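Local coordinates for NAD-dependent epimerase/dehydratase (Methylobacillus flagellatus KT, PDB 3GPI), which is of unknown function but, as a member of the NAD-dependent epimerase/dehydratase family, may use a bound nicotinamide cofactor, at residues G156-G161 with T182-R187. Sequence-based numbering, arbitrary orientation.
With EDO (1,2-ethanediol), chain C; EDO (1,2-ethanediol), chain B.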
loop_
_atom_site.group_PDB
_atom_site.type_symbol
_atom_site.label_atom_id
_atom_site.label_comp_id
_atom_site.label_asym_id
_atom_site.label_seq_id
_atom_site.Cartn_x
_atom_site.Cartn_y
_atom_site.Cartn_z
ATOM N N GLY A 156 -4.742 -0.035 -5.434
ATOM C CA GLY A 156 -4.893 1.407 -5.217
ATOM C C GLY A 156 -5.369 1.757 -3.825
ATOM O O GLY A 156 -6.458 1.339 -3.424
ATOM N N ILE A 157 -4.572 2.542 -3.114
ATOM C CA ILE A 157 -4.966 2.929 -1.754
ATOM C C ILE A 157 -6.030 4.017 -1.798
ATOM O O ILE A 157 -5.916 4.979 -2.581
ATOM C CB ILE A 157 -3.741 3.448 -0.954
ATOM C CG1 ILE A 157 -2.676 2.356 -0.891
ATOM C CG2 ILE A 157 -4.159 3.838 0.430
ATOM C CD1 ILE A 157 -1.337 2.805 -0.290
ATOM N N TYR A 158 -7.042 3.886 -0.968
ATOM C CA TYR A 158 -8.048 4.973 -0.795
ATOM C C TYR A 158 -8.286 5.135 0.677
ATOM O O TYR A 158 -7.910 4.275 1.484
ATOM C CB TYR A 158 -9.353 4.677 -1.532
ATOM C CG TYR A 158 -10.246 3.600 -0.955
ATOM C CD1 TYR A 158 -11.500 3.935 -0.461
ATOM C CD2 TYR A 158 -9.882 2.247 -0.891
ATOM C CE1 TYR A 158 -12.370 3.012 0.048
ATOM C CE2 TYR A 158 -10.755 1.310 -0.381
ATOM C CZ TYR A 158 -12.006 1.676 0.084
ATOM O OH TYR A 158 -12.873 0.742 0.565
ATOM N N GLY A 159 -8.874 6.251 1.057
ATOM C CA GLY A 159 -9.091 6.488 2.492
ATOM C C GLY A 159 -9.073 7.990 2.682
ATOM O O GLY A 159 -9.126 8.727 1.699
ATOM N N PRO A 160 -8.939 8.463 3.938
ATOM C CA PRO A 160 -8.842 9.909 4.181
ATOM C C PRO A 160 -7.678 10.522 3.402
ATOM O O PRO A 160 -6.611 9.919 3.292
ATOM C CB PRO A 160 -8.627 9.977 5.708
ATOM C CG PRO A 160 -9.246 8.700 6.211
ATOM C CD PRO A 160 -8.793 7.686 5.172
ATOM N N GLY A 161 -7.876 11.678 2.781
ATOM C CA GLY A 161 -6.821 12.253 1.946
ATOM C C GLY A 161 -6.498 11.567 0.623
ATOM O O GLY A 161 -5.587 12.000 -0.105
ATOM N N THR A 182 -10.994 -2.034 -11.607
ATOM C CA THR A 182 -10.259 -1.302 -10.578
ATOM C C THR A 182 -10.194 -2.145 -9.310
ATOM O O THR A 182 -11.195 -2.805 -8.929
ATOM C CB THR A 182 -10.904 0.092 -10.285
ATOM O OG1 THR A 182 -12.255 -0.065 -9.800
ATOM C CG2 THR A 182 -10.903 0.976 -11.533
ATOM N N ASN A 183 -9.032 -2.074 -8.663
ATOM C CA ASN A 183 -8.712 -2.852 -7.459
ATOM C C ASN A 183 -8.268 -1.862 -6.424
ATOM O O ASN A 183 -7.547 -0.905 -6.719
ATOM C CB ASN A 183 -7.589 -3.826 -7.738
ATOM C CG ASN A 183 -7.941 -4.835 -8.814
ATOM O OD1 ASN A 183 -8.580 -5.846 -8.554
ATOM N ND2 ASN A 183 -7.538 -4.539 -10.042
ATOM N N ARG A 184 -8.692 -2.096 -5.194
ATOM C CA ARG A 184 -8.395 -1.110 -4.116
ATOM C C ARG A 184 -8.130 -1.736 -2.755
ATOM O O ARG A 184 -8.517 -2.874 -2.492
ATOM C CB ARG A 184 -9.566 -0.116 -3.930
ATOM C CG ARG A 184 -10.827 -0.785 -3.351
ATOM C CD ARG A 184 -12.156 0.007 -3.473
ATOM N NE ARG A 184 -12.187 0.519 -4.832
ATOM C CZ ARG A 184 -12.279 -0.242 -5.904
ATOM N NH1 ARG A 184 -12.634 -1.518 -5.824
ATOM N NH2 ARG A 184 -12.063 0.306 -7.071
ATOM N N ILE A 185 -7.462 -0.970 -1.901
ATOM C CA ILE A 185 -7.276 -1.334 -0.511
ATOM C C ILE A 185 -7.415 -0.047 0.278
ATOM O O ILE A 185 -6.828 0.965 -0.048
ATOM C CB ILE A 185 -5.890 -2.048 -0.303
ATOM C CG1 ILE A 185 -5.730 -2.567 1.141
ATOM C CG2 ILE A 185 -4.730 -1.147 -0.698
ATOM C CD1 ILE A 185 -6.597 -3.836 1.471
ATOM N N HIS A 186 -8.181 -0.099 1.364
ATOM C CA HIS A 186 -8.291 1.070 2.210
ATOM C C HIS A 186 -6.991 1.232 3.001
ATOM O O HIS A 186 -6.414 0.242 3.478
ATOM C CB HIS A 186 -9.441 0.849 3.193
ATOM C CG HIS A 186 -9.851 2.086 3.946
ATOM N ND1 HIS A 186 -9.074 2.654 4.948
ATOM C CD2 HIS A 186 -10.969 2.846 3.849
ATOM C CE1 HIS A 186 -9.707 3.714 5.429
ATOM N NE2 HIS A 186 -10.862 3.846 4.790
ATOM N N ARG A 187 -6.519 2.465 3.131
ATOM C CA ARG A 187 -5.325 2.764 3.931
ATOM C C ARG A 187 -5.306 2.019 5.263
ATOM O O ARG A 187 -4.271 1.479 5.669
ATOM C CB ARG A 187 -5.240 4.265 4.196
ATOM C CG ARG A 187 -4.046 4.712 5.052
ATOM C CD ARG A 187 -4.375 6.065 5.728
ATOM N NE ARG A 187 -5.359 5.937 6.796
ATOM C CZ ARG A 187 -5.841 6.944 7.507
ATOM N NH1 ARG A 187 -5.447 8.183 7.254
ATOM N NH2 ARG A 187 -6.760 6.713 8.429
HETATM C C1 EDO C . -6.842 -1.079 -10.405
HETATM O O1 EDO C . -7.308 0.085 -9.781
HETATM C C2 EDO C . -5.687 -1.652 -9.658
HETATM O O2 EDO C . -4.998 -2.647 -10.358
HETATM C C1 EDO B . -10.031 3.439 -6.003
HETATM O O1 EDO B . -11.061 3.148 -5.121
HETATM C C2 EDO B . -10.206 2.356 -7.012
HETATM O O2 EDO B . -10.582 3.020 -8.187
HETATM O O HOH W 1 -4.516 9.503 4.620
#
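Gly-156 to Tyr-158 and Arg-184 to His-186 run side by side as parallel strands, paired in register as Gly-156 with Arg-184, Ile-157 with Ile-185 and Tyr-158 with His-186; the axes of the short segments are inclined at 35° to each other. Four backbone hydrogen bonds form the ladder: Gly-156 N to Asn-183 O, Ile-185 N to Gly-156 O (2.9 Å), Tyr-158 N to Ile-185 O, and Arg-187 N to Tyr-158 O (2.8 Å). The last already involves the first residue of helix 187-201, so the pairing continues to the very start of that helix, where His-186 is the N-cap and its ND1 accepts a bond from Asp-188 N. The strands belong to a beta-alpha-beta unit, with helix 164-168 in the connection, within the mixed sheet of a Rossmann-type domain.

Tyr-158, His-186 and Arg-184 share one face of the sheet. The edge of the His-186 imidazole meets a face of the Tyr-158 ring, His-186 CD2 lying 4.1 Å from Tyr-158 CE1, in a T-shaped pair with planes at 69°. A chi1 of 72° sets the Tyr-158 ring between its own backbone N and carbonyl carbon and swings it over the neighbouring strand, so that CE2 also packs 3.6 Å from Arg-184 CG. Tyr-270 of helix 266-277 stacks on Tyr-158, while Arg-184 NE donates to O1 of an ethanediol (chain B), probably a crystallisation additive. Gly-159 CA sits over a face of the imidazole in a CH-pi contact.

On the other face Ile-157 CG1 touches Ile-185 CG2 at 4.1 Å, and Ile-157 CG2 reaches Arg-187 CB. Beyond the strands, Pro-160 CD lies over the centre of the Arg-187 guanidinium, 3.8 Å from CZ, while a water accepts from Arg-187 NH1.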